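Local coordinates for pectinesterase A (Erwinia chrysanthemi, PDB 2NTP), which hydrolyses the methyl esters of galacturonosyl units in pectin, releasing methanol, an early step in the maceration and soft rot of plant tissue, at residues 93-99 and 138-144; 161-165 and 334-339; 37-41 and 57-61; 41-47 and 64-69; 236-242 and 274-280. All coordinates share one frame; numbering follows the deposited sequence.

Interaction 1: residues 93-99 and 138-144; sequences ISAKDFS and SGDRAYF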
# COMPACT_ATOMS: atom_id res chain seq x y z
N ILE A 93 -2.39 7.60 8.04
CA ILE A 93 -1.36 8.59 8.37
C ILE A 93 -1.73 9.93 7.75
O ILE A 93 -1.69 10.09 6.52
CB ILE A 93 0.07 8.17 7.89
CG1 ILE A 93 0.43 6.76 8.37
CG2 ILE A 93 1.11 9.21 8.33
CD1 ILE A 93 0.47 6.57 9.88
N SER A 94 -2.11 10.88 8.61
CA SER A 94 -2.53 12.22 8.19
C SER A 94 -1.68 13.27 8.91
O SER A 94 -2.19 14.29 9.37
CB SER A 94 -4.01 12.44 8.50
OG SER A 94 -4.82 11.58 7.72
N ALA A 95 -0.39 12.97 9.01
CA ALA A 95 0.57 13.86 9.65
C ALA A 95 1.92 13.71 8.95
O ALA A 95 2.13 12.77 8.18
CB ALA A 95 0.70 13.54 11.12
N LYS A 96 2.82 14.64 9.23
CA LYS A 96 4.14 14.65 8.62
C LYS A 96 5.17 13.98 9.52
O LYS A 96 4.99 13.92 10.74
CB LYS A 96 4.58 16.08 8.32
CG LYS A 96 3.73 16.75 7.26
CD LYS A 96 4.13 18.19 7.06
CE LYS A 96 3.26 18.83 5.99
NZ LYS A 96 1.81 18.68 6.31
N ASP A 97 6.24 13.48 8.90
CA ASP A 97 7.39 12.92 9.62
C ASP A 97 7.04 11.76 10.55
O ASP A 97 7.61 11.63 11.63
CB ASP A 97 8.17 14.02 10.33
CG ASP A 97 8.71 15.06 9.37
OD1 ASP A 97 9.43 14.68 8.43
OD2 ASP A 97 8.40 16.25 9.55
N PHE A 98 6.10 10.92 10.10
CA PHE A 98 5.76 9.69 10.79
C PHE A 98 6.77 8.61 10.42
O PHE A 98 7.23 8.56 9.28
CB PHE A 98 4.36 9.22 10.39
CG PHE A 98 3.97 7.89 10.99
CD1 PHE A 98 3.50 7.82 12.31
CD2 PHE A 98 4.10 6.70 10.26
CE1 PHE A 98 3.16 6.60 12.88
CE2 PHE A 98 3.76 5.47 10.84
CZ PHE A 98 3.29 5.42 12.14
N SER A 99 7.10 7.76 11.38
CA SER A 99 7.80 6.51 11.06
C SER A 99 7.23 5.33 11.84
O SER A 99 6.77 5.49 12.97
CB SER A 99 9.32 6.63 11.26
OG SER A 99 9.68 6.69 12.63
N SER A 138 -2.30 14.64 3.56
CA SER A 138 -1.69 15.37 4.68
C SER A 138 -0.49 14.63 5.23
O SER A 138 0.15 15.06 6.20
CB SER A 138 -2.73 15.58 5.79
OG SER A 138 -3.87 16.25 5.29
N GLY A 139 -0.21 13.48 4.62
CA GLY A 139 0.98 12.72 4.91
C GLY A 139 2.07 13.17 3.96
O GLY A 139 1.86 13.25 2.73
N ASP A 140 3.21 13.51 4.53
CA ASP A 140 4.43 13.69 3.77
C ASP A 140 5.58 13.23 4.66
O ASP A 140 5.53 13.41 5.88
CB ASP A 140 4.63 15.15 3.34
CG ASP A 140 5.81 15.34 2.40
OD1 ASP A 140 6.18 14.38 1.68
OD2 ASP A 140 6.37 16.45 2.37
N ARG A 141 6.59 12.64 4.04
CA ARG A 141 7.77 12.15 4.74
C ARG A 141 7.42 11.06 5.76
O ARG A 141 7.75 11.16 6.94
CB ARG A 141 8.54 13.32 5.39
CG ARG A 141 8.91 14.44 4.40
CD ARG A 141 9.76 15.53 5.06
NE ARG A 141 9.09 16.17 6.19
CZ ARG A 141 8.33 17.26 6.11
NH1 ARG A 141 8.13 17.87 4.95
NH2 ARG A 141 7.76 17.75 7.20
N ALA A 142 6.74 10.02 5.27
CA ALA A 142 6.37 8.86 6.08
C ALA A 142 7.33 7.71 5.78
O ALA A 142 7.51 7.32 4.63
CB ALA A 142 4.93 8.43 5.79
N TYR A 143 7.93 7.16 6.83
CA TYR A 143 9.01 6.18 6.69
C TYR A 143 8.64 4.87 7.36
O TYR A 143 8.29 4.84 8.54
CB TYR A 143 10.29 6.76 7.30
CG TYR A 143 11.56 5.93 7.25
CD1 TYR A 143 11.75 4.91 6.31
CD2 TYR A 143 12.61 6.21 8.13
CE1 TYR A 143 12.94 4.16 6.28
CE2 TYR A 143 13.79 5.49 8.10
CZ TYR A 143 13.96 4.47 7.18
OH TYR A 143 15.15 3.77 7.17
N PHE A 144 8.71 3.78 6.60
CA PHE A 144 8.37 2.46 7.12
C PHE A 144 9.54 1.51 6.91
O PHE A 144 9.88 1.19 5.78
CB PHE A 144 7.10 1.94 6.43
CG PHE A 144 5.94 2.87 6.56
CD1 PHE A 144 5.78 3.93 5.67
CD2 PHE A 144 5.02 2.72 7.60
CE1 PHE A 144 4.71 4.82 5.80
CE2 PHE A 144 3.95 3.60 7.74
CZ PHE A 144 3.80 4.66 6.84
O HOH W 1 4.36 11.20 7.58
O HOH W 2 -0.17 17.30 7.54
O HOH W 3 9.69 9.81 8.73
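Asp-97 and Arg-141 run alongside each other in the same direction, each rooted in a residue with positive phi. The guanidinium meets the carboxylate side-on: NE of Arg-141 donates to OD1 of Asp-97 at 2.7 Å, and NH2 of Arg-141 to OD2 of Asp-97 at 2.9 Å. Both oxygens lie close to the guanidinium plane, but the carboxylate is turned 36° against it, and OD2 is met from above its own plane. A bend at chi3 of Arg-141 (-60°) brings the NE edge round to Asp-97. NH1 of Arg-141 stands 3.4 Å from OD2 of Asp-140, which lies well out of the guanidinium plane, so only charge links them. Deeper in, the rings of Phe-98 and Phe-144 meet obliquely, planes 49° apart, with CE2 of Phe-98 3.6 Å from CE2 of Phe-144; Ile-93 CD1 sits over the centre of one Phe-98 face. Between these layers the backbones join by Tyr-143 N to Phe-98 O (2.9 Å) and Asp-97 N to Asp-140 O (3.1 Å). The two segments belong to successive turns of the right-handed parallel beta-helix, and water 1 bridges them by donating to Ala-95 O and Asp-140 O. Asp-140 OD2 also pairs with Arg-162. The two-pronged grip should restrict rotation of both charged groups, and the Asp-97, Arg-141, Asp-140 chain probably favours the ionised form of each.

Interaction 2: residues 161-165 and 334-339; sequences GRSFF and LGDWTP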
# COMPACT_ATOMS: atom_id res chain seq x y z
N GLY A 161 2.06 13.07 -0.46
CA GLY A 161 3.48 13.36 -0.53
C GLY A 161 4.38 12.15 -0.69
O GLY A 161 4.04 11.20 -1.41
N ARG A 162 5.52 12.18 -0.01
CA ARG A 162 6.55 11.16 -0.15
C ARG A 162 6.50 10.14 0.97
O ARG A 162 6.37 10.49 2.14
CB ARG A 162 7.94 11.79 -0.21
CG ARG A 162 8.03 12.99 -1.14
CD ARG A 162 8.11 14.28 -0.34
NE ARG A 162 9.48 14.75 -0.31
CZ ARG A 162 9.95 15.76 0.42
NH1 ARG A 162 9.17 16.45 1.25
NH2 ARG A 162 11.22 16.07 0.31
N SER A 163 6.60 8.87 0.60
CA SER A 163 6.73 7.80 1.58
C SER A 163 7.87 6.89 1.15
O SER A 163 8.17 6.77 -0.03
CB SER A 163 5.43 7.00 1.66
OG SER A 163 5.07 6.55 0.37
N PHE A 164 8.51 6.27 2.13
CA PHE A 164 9.64 5.38 1.86
C PHE A 164 9.45 4.09 2.64
O PHE A 164 9.20 4.12 3.85
CB PHE A 164 10.96 6.06 2.22
CG PHE A 164 12.19 5.20 2.00
CD1 PHE A 164 12.44 4.61 0.76
CD2 PHE A 164 13.11 5.01 3.03
CE1 PHE A 164 13.58 3.82 0.56
CE2 PHE A 164 14.25 4.23 2.84
CZ PHE A 164 14.49 3.63 1.60
N PHE A 165 9.53 2.97 1.93
CA PHE A 165 9.36 1.64 2.50
C PHE A 165 10.65 0.86 2.30
O PHE A 165 11.13 0.73 1.17
CB PHE A 165 8.19 0.92 1.83
CG PHE A 165 6.87 1.61 2.03
CD1 PHE A 165 6.51 2.70 1.23
CD2 PHE A 165 5.99 1.17 3.02
CE1 PHE A 165 5.29 3.34 1.42
CE2 PHE A 165 4.77 1.81 3.21
CZ PHE A 165 4.42 2.90 2.41
N LEU A 334 13.13 11.21 -3.55
CA LEU A 334 12.69 11.79 -2.27
C LEU A 334 13.08 13.26 -2.07
O LEU A 334 12.65 13.90 -1.12
CB LEU A 334 13.16 10.93 -1.09
CG LEU A 334 12.66 9.48 -1.05
CD1 LEU A 334 13.21 8.80 0.18
CD2 LEU A 334 11.13 9.38 -1.08
N GLY A 335 13.91 13.78 -2.98
CA GLY A 335 14.32 15.18 -2.93
C GLY A 335 15.09 15.52 -1.67
O GLY A 335 16.06 14.83 -1.31
N ASP A 336 14.66 16.58 -0.99
CA ASP A 336 15.38 17.08 0.19
C ASP A 336 15.12 16.28 1.48
O ASP A 336 15.59 16.67 2.56
CB ASP A 336 15.15 18.59 0.40
CG ASP A 336 13.70 18.95 0.77
OD1 ASP A 336 12.86 18.06 0.99
OD2 ASP A 336 13.41 20.17 0.86
N TRP A 337 14.38 15.18 1.37
CA TRP A 337 14.06 14.37 2.54
C TRP A 337 14.95 13.14 2.64
O TRP A 337 14.98 12.31 1.73
CB TRP A 337 12.57 13.97 2.53
CG TRP A 337 12.20 13.03 3.65
CD1 TRP A 337 12.50 13.16 4.98
CD2 TRP A 337 11.45 11.81 3.53
NE1 TRP A 337 11.99 12.10 5.69
CE2 TRP A 337 11.33 11.26 4.82
CE3 TRP A 337 10.85 11.14 2.45
CZ2 TRP A 337 10.65 10.06 5.08
CZ3 TRP A 337 10.18 9.94 2.70
CH2 TRP A 337 10.09 9.42 4.00
N THR A 338 15.65 13.03 3.76
CA THR A 338 16.40 11.83 4.10
C THR A 338 15.67 11.11 5.23
O THR A 338 15.66 11.59 6.37
CB THR A 338 17.85 12.15 4.53
OG1 THR A 338 18.51 12.87 3.48
CG2 THR A 338 18.62 10.87 4.82
N PRO A 339 15.02 9.97 4.91
CA PRO A 339 14.31 9.21 5.94
C PRO A 339 15.25 8.78 7.06
O PRO A 339 16.29 8.17 6.80
CB PRO A 339 13.78 7.98 5.18
CG PRO A 339 13.71 8.43 3.76
CD PRO A 339 14.89 9.35 3.58
O HOH W 4 10.62 18.74 2.72
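The guanidinium of Arg-162 is met over one face by CB of Trp-337, 3.3 Å from its NH2, while its edge takes the polar partners. In or near its plane lie Leu-334 O and Asp-336 OD1: NH2 of Arg-162 donates to Leu-334 O at 3.0 Å and to Asp-336 OD1 at 2.7 Å, the latter a salt bridge that approaches nearly along the C-O axis although the two planes differ by 39°. Water 4 adds a second link, accepting from Arg-162 NH1 and donating to Asp-336 OD1. Two bends, with chi2 at 106° and chi3 at 102°, both away from staggered values, fold the arginine chain into this position. The indole of Trp-337 carries Pro-339 CG over one face, toward the rim, and presents its edge to Phe-164 N. The Phe-164 side chain runs roughly perpendicular to Pro-339, CD2 of Phe-164 standing 3.5 Å from Pro-339 CG, and Leu-334 CD1 reaches CB of Phe-164 at 4.1 Å. Leu-334 O also accepts from Trp-337 N, so NH2 of Arg-162 and Trp-337 N share the carbonyl that closes the type II' turn 334-337. The turn leads out of helix 330-334 and lays the C-terminal tail across the parallel sheet of the beta-helix: Trp-337 and Pro-339 touch Tyr-143 of strand 142-145, and Leu-334 touches Leu-184 of strand 182-186, on either side of strand 162-166.

Interaction 3: residues 37-41 and 57-61; sequences ILIKN and LKGES
Asn-41 and Glu-60 meet with their flat ends stacked, amide and carboxylate planes only 3° apart, ND2 of Asn-41 3.3 Å from CD of Glu-60. The same carboxylate also takes a backbone N-H: OE1 of Glu-60 accepts from Asn-41 N at 2.8 Å, almost straight at 176°, on its anti side and tilted out of the carboxylate plane. On the other branch of the amide, Ser-61 OG donates to Asn-41 OD1 at 2.8 Å. With CG anti to the backbone N (chi1 179°) and the chain extended beyond it, Glu-60 reaches across to Asn-41, just past the end of strand 37-39. Strands 35-39 and 55-59 lie on successive turns of the parallel beta-helix, and their ladder runs Lys-58 N to Ile-37 O, Ile-39 N to Lys-58 O and Glu-60 N to Ile-39 O. On the face of Ile-37, Ile-39 and Leu-57, CD1 of Ile-37 packs on CD2 of Leu-57 at 3.9 Å. Helix 21-26 packs against Ile-37 and Ile-39, while Phe-98 touches Leu-57. Farther out, Lys-40 lays its CD 3.4 Å from Glu-60 OE1 but sends NZ to a salt bridge with Asp-14, and Ser-61 OG also bonds to Gly-64 N.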
# COMPACT_ATOMS: atom_id res chain seq x y z
N ILE A 37 7.14 5.68 20.50
CA ILE A 37 6.39 4.67 21.25
C ILE A 37 6.92 3.27 20.94
O ILE A 37 6.98 2.85 19.78
CB ILE A 37 4.88 4.74 20.94
CG1 ILE A 37 4.35 6.15 21.23
CG2 ILE A 37 4.11 3.67 21.73
CD1 ILE A 37 2.96 6.44 20.66
N LEU A 38 7.31 2.55 21.99
CA LEU A 38 7.69 1.15 21.85
C LEU A 38 6.44 0.30 22.02
O LEU A 38 5.68 0.49 22.97
CB LEU A 38 8.76 0.74 22.88
CG LEU A 38 9.21 -0.72 22.91
CD1 LEU A 38 9.96 -1.13 21.64
CD2 LEU A 38 10.06 -1.01 24.15
N ILE A 39 6.23 -0.61 21.08
CA ILE A 39 5.11 -1.53 21.14
C ILE A 39 5.63 -2.96 21.32
O ILE A 39 6.22 -3.53 20.40
CB ILE A 39 4.22 -1.44 19.86
CG1 ILE A 39 3.73 0.00 19.64
CG2 ILE A 39 3.04 -2.40 19.94
CD1 ILE A 39 3.17 0.28 18.24
N LYS A 40 5.44 -3.52 22.51
CA LYS A 40 5.88 -4.89 22.79
C LYS A 40 5.03 -5.91 22.03
O LYS A 40 3.89 -5.61 21.65
CB LYS A 40 5.83 -5.18 24.30
CG LYS A 40 6.79 -4.35 25.13
CD LYS A 40 8.23 -4.87 25.03
CE LYS A 40 9.10 -4.34 26.16
NZ LYS A 40 8.78 -4.97 27.47
N ASN A 41 5.60 -7.10 21.80
CA ASN A 41 4.94 -8.18 21.06
C ASN A 41 3.51 -8.43 21.51
O ASN A 41 3.21 -8.43 22.71
CB ASN A 41 5.75 -9.48 21.15
CG ASN A 41 7.01 -9.46 20.30
OD1 ASN A 41 7.08 -8.77 19.28
ND2 ASN A 41 8.01 -10.22 20.71
N LEU A 57 6.53 5.00 15.79
CA LEU A 57 6.20 3.72 16.41
C LEU A 57 7.32 2.73 16.13
O LEU A 57 7.81 2.65 15.01
CB LEU A 57 4.87 3.17 15.86
CG LEU A 57 3.63 4.08 15.90
CD1 LEU A 57 2.43 3.38 15.28
CD2 LEU A 57 3.31 4.53 17.33
N LYS A 58 7.72 2.00 17.17
CA LYS A 58 8.72 0.95 17.05
C LYS A 58 8.21 -0.32 17.73
O LYS A 58 8.01 -0.34 18.94
CB LYS A 58 10.06 1.38 17.69
CG LYS A 58 11.20 0.40 17.46
CD LYS A 58 12.50 0.90 18.07
CE LYS A 58 13.62 -0.12 17.90
NZ LYS A 58 14.94 0.43 18.33
N GLY A 59 7.99 -1.36 16.93
CA GLY A 59 7.56 -2.65 17.45
C GLY A 59 8.74 -3.45 17.96
O GLY A 59 9.87 -3.24 17.52
N GLU A 60 8.46 -4.37 18.89
CA GLU A 60 9.48 -5.26 19.44
C GLU A 60 10.10 -6.16 18.37
O GLU A 60 11.30 -6.44 18.39
CB GLU A 60 8.89 -6.10 20.59
CG GLU A 60 9.87 -7.10 21.21
CD GLU A 60 9.34 -7.77 22.47
OE1 GLU A 60 8.20 -7.48 22.90
OE2 GLU A 60 10.08 -8.60 23.04
N SER A 61 9.26 -6.61 17.43
CA SER A 61 9.69 -7.44 16.30
C SER A 61 8.61 -7.34 15.23
O SER A 61 7.43 -7.19 15.54
CB SER A 61 9.85 -8.90 16.73
OG SER A 61 8.60 -9.49 17.07

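Interaction 4: residues 41-47 and 64-69; sequences NGVYNER and GAVIAA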
# COMPACT_ATOMS: atom_id res chain seq x y z
N ASN A 41 5.60 -7.10 21.80
CA ASN A 41 4.94 -8.18 21.06
C ASN A 41 3.51 -8.43 21.51
O ASN A 41 3.21 -8.43 22.71
CB ASN A 41 5.75 -9.48 21.15
CG ASN A 41 7.01 -9.46 20.30
OD1 ASN A 41 7.08 -8.77 19.28
ND2 ASN A 41 8.01 -10.22 20.71
N GLY A 42 2.63 -8.62 20.53
CA GLY A 42 1.22 -8.86 20.78
C GLY A 42 0.42 -8.45 19.56
O GLY A 42 0.93 -7.75 18.69
N VAL A 43 -0.83 -8.90 19.51
CA VAL A 43 -1.75 -8.50 18.44
C VAL A 43 -2.71 -7.46 19.01
O VAL A 43 -3.52 -7.75 19.91
CB VAL A 43 -2.54 -9.71 17.86
CG1 VAL A 43 -3.52 -9.26 16.78
CG2 VAL A 43 -1.58 -10.75 17.29
N TYR A 44 -2.59 -6.24 18.50
CA TYR A 44 -3.39 -5.11 18.95
C TYR A 44 -4.52 -4.87 17.96
O TYR A 44 -4.30 -4.41 16.84
CB TYR A 44 -2.50 -3.88 19.14
CG TYR A 44 -1.39 -4.12 20.15
CD1 TYR A 44 -0.20 -4.76 19.77
CD2 TYR A 44 -1.55 -3.75 21.48
CE1 TYR A 44 0.81 -5.01 20.71
CE2 TYR A 44 -0.55 -3.99 22.42
CZ TYR A 44 0.62 -4.61 22.03
OH TYR A 44 1.61 -4.84 22.96
N ASN A 45 -5.74 -5.21 18.39
CA ASN A 45 -6.92 -5.05 17.54
C ASN A 45 -7.42 -3.61 17.61
O ASN A 45 -8.33 -3.28 18.38
CB ASN A 45 -8.01 -6.06 17.93
CG ASN A 45 -9.25 -5.96 17.06
OD1 ASN A 45 -10.36 -6.24 17.52
ND2 ASN A 45 -9.08 -5.58 15.79
N GLU A 46 -6.79 -2.76 16.80
CA GLU A 46 -7.02 -1.32 16.85
C GLU A 46 -7.02 -0.73 15.46
O GLU A 46 -6.35 -1.24 14.55
CB GLU A 46 -5.92 -0.64 17.67
CG GLU A 46 -5.83 -1.11 19.11
CD GLU A 46 -4.83 -0.30 19.91
OE1 GLU A 46 -4.93 0.95 19.87
OE2 GLU A 46 -3.97 -0.91 20.58
N ARG A 47 -7.78 0.35 15.30
CA ARG A 47 -7.71 1.20 14.13
C ARG A 47 -7.20 2.56 14.58
O ARG A 47 -7.66 3.11 15.60
CB ARG A 47 -9.07 1.31 13.47
CG ARG A 47 -9.69 -0.04 13.13
CD ARG A 47 -10.95 0.12 12.32
NE ARG A 47 -10.66 0.74 11.04
CZ ARG A 47 -11.54 1.40 10.29
NH1 ARG A 47 -12.80 1.57 10.69
NH2 ARG A 47 -11.14 1.92 9.14
N GLY A 64 6.20 -10.34 15.60
CA GLY A 64 5.39 -10.42 16.82
C GLY A 64 4.57 -9.22 17.25
O GLY A 64 3.65 -9.35 18.07
N ALA A 65 4.91 -8.03 16.73
CA ALA A 65 4.18 -6.82 17.06
C ALA A 65 3.24 -6.47 15.92
O ALA A 65 3.68 -6.03 14.86
CB ALA A 65 5.14 -5.67 17.35
N VAL A 66 1.94 -6.71 16.13
CA VAL A 66 0.94 -6.63 15.06
C VAL A 66 -0.18 -5.66 15.42
O VAL A 66 -0.73 -5.71 16.53
CB VAL A 66 0.32 -8.04 14.75
CG1 VAL A 66 -0.65 -7.95 13.58
CG2 VAL A 66 1.40 -9.07 14.45
N ILE A 67 -0.51 -4.79 14.47
CA ILE A 67 -1.67 -3.91 14.57
C ILE A 67 -2.65 -4.36 13.50
O ILE A 67 -2.32 -4.37 12.32
CB ILE A 67 -1.29 -2.42 14.35
CG1 ILE A 67 -0.06 -2.06 15.20
CG2 ILE A 67 -2.49 -1.51 14.61
CD1 ILE A 67 0.56 -0.69 14.88
N ALA A 68 -3.85 -4.77 13.91
CA ALA A 68 -4.78 -5.43 13.00
C ALA A 68 -6.24 -5.08 13.27
O ALA A 68 -6.66 -4.96 14.42
CB ALA A 68 -4.59 -6.94 13.07
N ALA A 69 -6.99 -4.91 12.19
CA ALA A 69 -8.45 -4.78 12.26
C ALA A 69 -9.05 -5.25 10.94
O ALA A 69 -8.40 -5.19 9.90
CB ALA A 69 -8.85 -3.34 12.56
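Ala-68 O is gripped from two successive residues of the facing segment: ND2 of Asn-45 donates to it at 2.8 Å, and Glu-46 N adds a weak, bent bond at 3.2 Å. The oxygen lies 2° from the amide plane of Asn-45, where chi1 near 180° (-178°) extends CG away from the backbone N, so the side-chain amide supplements the weak backbone bond from Glu-46 N. Strands 42-45 and 65-69 open a second parallel sheet of the beta-helix, running 26° apart. Upstream the ladder is regular: Gly-42 N to Gly-64 O, Val-66 N to Gly-42 O, Tyr-44 N to Val-66 O and Ala-68 N to Tyr-44 O, all 2.8 to 3.0 Å. Val-43 and Val-66 stand abreast on one face, CG2 of Val-43 4.2 Å from CB of Val-66, with Arg-106 of the next strand touching both. On the other face the Tyr-44 ring turns its edge to the ladder, CD1 of Tyr-44 3.4 Å from Val-66 O in the ring plane, and its hydroxyl bonds to Lys-40 O. Ile-67 and Tyr-44 both touch Ile-21 of helix 21-26, whose start is also bonded by the Glu-46 carboxylate. Asn-45 centres an inverse gamma turn; beyond it Glu-46 O is buried without a polar partner, and CG of Arg-47 packs on CB of Ala-69 at 3.5 Å.

Interaction 5: residues 236-242 and 274-280; sequences AKSYGLG and NHIYGWD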
# COMPACT_ATOMS: atom_id res chain seq x y z
N ALA A 236 1.34 -19.31 -13.22
CA ALA A 236 2.19 -18.51 -14.09
C ALA A 236 1.31 -17.52 -14.85
O ALA A 236 0.17 -17.84 -15.21
CB ALA A 236 2.95 -19.41 -15.05
N LYS A 237 1.85 -16.32 -15.08
CA LYS A 237 1.18 -15.28 -15.88
C LYS A 237 -0.22 -14.92 -15.37
O LYS A 237 -1.16 -14.75 -16.15
CB LYS A 237 1.16 -15.67 -17.36
CG LYS A 237 2.55 -15.84 -17.95
CD LYS A 237 2.52 -16.03 -19.45
CE LYS A 237 3.92 -16.28 -19.99
NZ LYS A 237 4.86 -15.13 -19.79
N SER A 238 -0.34 -14.79 -14.05
CA SER A 238 -1.61 -14.49 -13.38
C SER A 238 -1.67 -13.07 -12.80
O SER A 238 -2.74 -12.59 -12.44
CB SER A 238 -1.90 -15.50 -12.26
OG SER A 238 -0.87 -15.49 -11.29
N TYR A 239 -0.51 -12.42 -12.71
CA TYR A 239 -0.40 -11.09 -12.09
C TYR A 239 0.19 -10.02 -12.99
O TYR A 239 1.20 -10.23 -13.66
CB TYR A 239 0.43 -11.18 -10.80
CG TYR A 239 -0.40 -11.42 -9.57
CD1 TYR A 239 -0.81 -12.72 -9.22
CD2 TYR A 239 -0.81 -10.36 -8.77
CE1 TYR A 239 -1.59 -12.94 -8.09
CE2 TYR A 239 -1.58 -10.57 -7.64
CZ TYR A 239 -1.97 -11.86 -7.31
OH TYR A 239 -2.75 -12.06 -6.20
N GLY A 240 -0.45 -8.85 -13.01
CA GLY A 240 0.10 -7.70 -13.70
C GLY A 240 0.99 -6.88 -12.79
O GLY A 240 0.77 -6.81 -11.58
N LEU A 241 2.02 -6.27 -13.38
CA LEU A 241 2.89 -5.35 -12.64
C LEU A 241 2.15 -4.08 -12.24
O LEU A 241 2.45 -3.48 -11.21
CB LEU A 241 4.12 -4.99 -13.47
CG LEU A 241 5.15 -6.10 -13.73
CD1 LEU A 241 6.18 -5.62 -14.73
CD2 LEU A 241 5.81 -6.54 -12.43
N GLY A 242 1.18 -3.69 -13.06
CA GLY A 242 0.43 -2.48 -12.81
C GLY A 242 -0.67 -2.28 -13.83
O GLY A 242 -0.60 -2.83 -14.94
N ASN A 274 7.56 -16.07 -12.23
CA ASN A 274 6.81 -16.19 -13.48
C ASN A 274 5.30 -16.01 -13.36
O ASN A 274 4.59 -16.17 -14.35
CB ASN A 274 7.16 -17.50 -14.22
CG ASN A 274 6.51 -18.72 -13.61
OD1 ASN A 274 5.79 -18.64 -12.62
ND2 ASN A 274 6.75 -19.88 -14.22
N HIS A 275 4.81 -15.65 -12.18
CA HIS A 275 3.40 -15.26 -12.04
C HIS A 275 3.12 -13.94 -12.76
O HIS A 275 1.98 -13.64 -13.12
CB HIS A 275 2.97 -15.22 -10.56
CG HIS A 275 3.68 -14.19 -9.73
ND1 HIS A 275 5.04 -14.25 -9.46
CD2 HIS A 275 3.22 -13.10 -9.08
CE1 HIS A 275 5.37 -13.22 -8.70
NE2 HIS A 275 4.29 -12.51 -8.45
N ILE A 276 4.18 -13.17 -13.01
CA ILE A 276 4.08 -11.88 -13.70
C ILE A 276 3.97 -12.07 -15.22
O ILE A 276 4.79 -12.76 -15.83
CB ILE A 276 5.32 -10.99 -13.38
CG1 ILE A 276 5.41 -10.65 -11.88
CG2 ILE A 276 5.32 -9.72 -14.25
CD1 ILE A 276 4.16 -9.94 -11.30
N TYR A 277 2.95 -11.44 -15.81
CA TYR A 277 2.78 -11.46 -17.28
C TYR A 277 3.16 -10.15 -17.97
O TYR A 277 3.38 -10.12 -19.19
CB TYR A 277 1.35 -11.89 -17.68
CG TYR A 277 0.24 -10.98 -17.17
CD1 TYR A 277 -0.02 -9.75 -17.78
CD2 TYR A 277 -0.55 -11.37 -16.10
CE1 TYR A 277 -1.04 -8.92 -17.31
CE2 TYR A 277 -1.58 -10.55 -15.62
CZ TYR A 277 -1.82 -9.33 -16.23
OH TYR A 277 -2.83 -8.53 -15.76
N GLY A 278 3.25 -9.07 -17.19
CA GLY A 278 3.51 -7.73 -17.73
C GLY A 278 2.54 -6.71 -17.18
O GLY A 278 2.11 -6.82 -16.03
N TRP A 279 2.21 -5.70 -17.99
CA TRP A 279 1.32 -4.62 -17.57
C TRP A 279 -0.10 -4.88 -18.06
O TRP A 279 -0.33 -5.78 -18.87
CB TRP A 279 1.83 -3.28 -18.11
CG TRP A 279 3.25 -2.95 -17.72
CD1 TRP A 279 4.37 -3.11 -18.50
CD2 TRP A 279 3.70 -2.40 -16.48
NE1 TRP A 279 5.49 -2.69 -17.81
CE2 TRP A 279 5.10 -2.25 -16.57
CE3 TRP A 279 3.05 -2.01 -15.30
CZ2 TRP A 279 5.87 -1.73 -15.52
CZ3 TRP A 279 3.81 -1.49 -14.26
CH2 TRP A 279 5.21 -1.36 -14.37
N ASP A 280 -1.06 -4.08 -17.60
CA ASP A 280 -2.45 -4.25 -18.03
C ASP A 280 -3.20 -2.92 -18.12
O ASP A 280 -2.69 -1.88 -17.68
CB ASP A 280 -3.20 -5.22 -17.10
CG ASP A 280 -4.17 -6.12 -17.86
OD1 ASP A 280 -4.78 -5.69 -18.86
OD2 ASP A 280 -4.33 -7.29 -17.43
O HOH W 5 6.26 -14.20 -17.55
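Segments 236-242 and 274-280 run roughly parallel, 38° apart end to end, as irregular neighbouring strands at the edge of a four-strand parallel sheet of the beta-helix. His-275 O accepts from Tyr-239 N at 2.8 Å and weakly from Ser-238 N; Tyr-277 N then bonds to Tyr-239 O at 3.0 Å and Leu-241 N to Gly-278 O at 2.7 Å. After the corner at Leu-241, Asp-280 N still reaches Gly-242 O. Aromatic side chains pack along both segments. The edge of the His-275 ring is directed to the face of Tyr-239 in an offset edge-to-face pair, planes at 69°. Trp-279 takes Leu-241 CB over its six-membered ring, 3.7 Å from the centroid, while Leu-241 CG packs on Ile-276 CG2. In Tyr-277, CG sits between the backbone N and the carbonyl carbon (chi1 61°), turning the ring's face over Gly-240 CA; the ring touches substrate-binding Tyr-206, and its OH donates to the anti lone pair of Asp-280 OD2 at 2.6 Å.

Interactions 1, 2 and 3 all reach the ten-strand parallel sheet. Interactions 1 and 2 join directly through probable hydrogen bonds between Phe-144 N and Phe-164 O (2.8 Å) and between Ala-142 O and Phe-164 N (2.9 Å); another probable one, Ser-99 O with Leu-57 N (2.9 Å), ties interaction 1 to interaction 3. Interactions 3 and 4 share Asn-41, where the chain passes from one sheet to the next, and Ile-39 CG2 packs on Tyr-44 CE1 at 3.5 Å. Interaction 5 stands apart, its centre about 31 Å from that of interaction 1, yet the Asp-280 side chain is about 7 Å from a bound galacturonic acid unit of the saccharide and about 4 Å from that of substrate-binding Arg-243.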